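Local structure of periplasmic binding protein (Sulfurospirillum deleyianum, 4PAG) at residues 240-245 against 256-261. The protein probably serves as the solute-binding protein of an ABC transporter, capturing a small ligand for import, and here holds a histidine molecule. Residues are numbered along the deposited sequence; the frame is centred on the assembly and turned at random.
With HIS (histidine), chain E.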
# COMPACT_ATOMS: atom_id res chain seq x y z
N THR A 240 -19.19 -14.27 -4.27
CA THR A 240 -19.20 -15.48 -5.09
C THR A 240 -18.68 -16.71 -4.35
O THR A 240 -19.29 -17.79 -4.42
CB THR A 240 -18.37 -15.28 -6.37
OG1 THR A 240 -19.05 -14.36 -7.23
CG2 THR A 240 -18.14 -16.58 -7.12
N VAL A 241 -17.58 -16.55 -3.63
CA VAL A 241 -16.90 -17.68 -2.99
C VAL A 241 -17.75 -18.34 -1.90
O VAL A 241 -17.56 -19.52 -1.59
CB VAL A 241 -15.48 -17.27 -2.46
CG1 VAL A 241 -15.58 -16.44 -1.20
CG2 VAL A 241 -14.62 -18.50 -2.21
N PHE A 242 -18.70 -17.60 -1.34
CA PHE A 242 -19.67 -18.15 -0.38
C PHE A 242 -21.03 -18.51 -0.98
O PHE A 242 -21.82 -19.22 -0.35
CB PHE A 242 -19.85 -17.19 0.79
CG PHE A 242 -18.68 -17.18 1.73
CD1 PHE A 242 -18.41 -18.29 2.52
CD2 PHE A 242 -17.85 -16.08 1.82
CE1 PHE A 242 -17.32 -18.30 3.38
CE2 PHE A 242 -16.77 -16.07 2.68
CZ PHE A 242 -16.50 -17.18 3.46
N ARG A 243 -21.31 -18.02 -2.19
CA ARG A 243 -22.57 -18.31 -2.88
C ARG A 243 -22.45 -19.57 -3.76
O ARG A 243 -23.32 -20.44 -3.70
CB ARG A 243 -23.02 -17.10 -3.71
CG ARG A 243 -24.38 -17.25 -4.39
CD ARG A 243 -24.69 -16.11 -5.35
NE ARG A 243 -23.75 -16.03 -6.47
CZ ARG A 243 -22.76 -15.13 -6.59
NH1 ARG A 243 -22.56 -14.20 -5.68
NH2 ARG A 243 -21.97 -15.16 -7.66
N GLU A 244 -21.38 -19.67 -4.56
CA GLU A 244 -21.20 -20.79 -5.49
C GLU A 244 -20.72 -22.06 -4.78
O GLU A 244 -19.70 -22.06 -4.08
CB GLU A 244 -20.23 -20.42 -6.61
CG GLU A 244 -20.81 -19.51 -7.68
CD GLU A 244 -19.84 -19.23 -8.82
OE1 GLU A 244 -20.21 -18.47 -9.74
OE2 GLU A 244 -18.70 -19.76 -8.81
N LYS A 245 -21.44 -23.16 -5.01
CA LYS A 245 -21.19 -24.43 -4.32
C LYS A 245 -19.76 -25.00 -4.49
O LYS A 245 -19.20 -25.59 -3.56
CB LYS A 245 -22.23 -25.46 -4.80
CG LYS A 245 -22.20 -26.81 -4.10
CD LYS A 245 -22.82 -26.76 -2.71
CE LYS A 245 -22.33 -27.89 -1.82
NZ LYS A 245 -22.44 -29.24 -2.45
N LYS A 256 -14.77 -20.53 7.03
CA LYS A 256 -15.07 -19.10 6.88
C LYS A 256 -13.83 -18.22 7.12
O LYS A 256 -13.94 -17.09 7.58
CB LYS A 256 -16.22 -18.68 7.79
CG LYS A 256 -17.46 -19.56 7.64
CD LYS A 256 -18.41 -19.37 8.81
CE LYS A 256 -19.82 -19.81 8.48
NZ LYS A 256 -19.91 -21.25 8.11
N LYS A 257 -12.66 -18.74 6.79
CA LYS A 257 -11.41 -18.00 6.92
C LYS A 257 -11.07 -17.35 5.57
O LYS A 257 -10.03 -17.62 4.95
CB LYS A 257 -10.31 -18.92 7.44
CG LYS A 257 -10.52 -19.29 8.91
CD LYS A 257 -9.72 -20.52 9.33
CE LYS A 257 -8.25 -20.21 9.54
NZ LYS A 257 -8.00 -19.50 10.83
N VAL A 258 -11.98 -16.49 5.13
CA VAL A 258 -11.90 -15.75 3.88
C VAL A 258 -12.22 -14.30 4.24
O VAL A 258 -13.28 -14.03 4.82
CB VAL A 258 -12.94 -16.26 2.87
CG1 VAL A 258 -12.88 -15.47 1.57
CG2 VAL A 258 -12.78 -17.76 2.61
N TYR A 259 -11.33 -13.37 3.92
CA TYR A 259 -11.46 -11.98 4.40
C TYR A 259 -11.24 -10.97 3.30
O TYR A 259 -10.30 -11.10 2.51
CB TYR A 259 -10.49 -11.73 5.57
CG TYR A 259 -10.62 -12.76 6.67
CD1 TYR A 259 -11.68 -12.72 7.57
CD2 TYR A 259 -9.71 -13.82 6.78
CE1 TYR A 259 -11.83 -13.69 8.55
CE2 TYR A 259 -9.85 -14.79 7.77
CZ TYR A 259 -10.90 -14.71 8.66
OH TYR A 259 -11.04 -15.65 9.64
N LEU A 260 -12.12 -9.98 3.25
CA LEU A 260 -12.08 -8.94 2.23
C LEU A 260 -11.20 -7.78 2.71
O LEU A 260 -11.39 -7.26 3.81
CB LEU A 260 -13.51 -8.44 1.95
CG LEU A 260 -13.74 -7.42 0.84
CD1 LEU A 260 -13.36 -7.96 -0.52
CD2 LEU A 260 -15.21 -6.98 0.85
N VAL A 261 -10.24 -7.39 1.90
CA VAL A 261 -9.31 -6.32 2.28
C VAL A 261 -10.06 -4.98 2.36
O VAL A 261 -10.72 -4.59 1.41
CB VAL A 261 -8.15 -6.19 1.26
CG1 VAL A 261 -7.23 -5.04 1.62
CG2 VAL A 261 -7.36 -7.48 1.19
N HIS E . -16.79 -4.25 1.59
CA HIS E . -15.61 -3.41 1.25
C HIS E . -15.37 -3.40 -0.25
O HIS E . -14.46 -4.02 -0.81
CB HIS E . -14.37 -3.89 1.99
CG HIS E . -14.60 -4.13 3.45
ND1 HIS E . -13.89 -5.07 4.17
CD2 HIS E . -15.47 -3.57 4.32
CE1 HIS E . -14.30 -5.06 5.43
NE2 HIS E . -15.26 -4.16 5.54
OXT HIS E . -16.13 -2.75 -0.95
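F242 reaches from the last turn of helix 235-243 onto V258 of strand 258-260, an outermost strand of a four-stranded parallel sheet. Helix 235-243, with the short helix 251-254 after it, makes the connection of a beta-alpha-beta crossover from strand 229-232 to its parallel neighbour 258-260. From CB, the F242 side chain sets out with CG anti to the carbonyl carbon (chi1 -74°), which sends the ring toward the strand. CE2 lies 3.8 Å from CB of V258, and CZ, the farthest atom, is 3.7 Å from the same V258 CB and 3.9 Å from its CG2. CE1 of F242 is 4.4 Å from CG of K256, and the CA of K256 lies at the ring edge, near its plane. A long flat group suits this place, since it reaches across to the strand with its far end while the residue as a whole remains exposed. K256, with positive phi, closes the preceding helix in a Schellman motif; its alkyl chain can border the ring while the ammonium group leads away. Deeper in, the buried, compact V241 places CG1 4.0 Å from CG1 of V258, whose beta-branched shape suits an extended strand and meets both helix residues. Farther along, L260 lays CD2 3.4 Å from CB of the bound histidine; an alanine here, lacking CG and both methyls, would probably leave the ligand's CB and amino nitrogen without the branched side chain packed against them. The L260 carbonyl oxygen accepts a weak hydrogen bond of 3.3 Å from ND1 of the bound histidine.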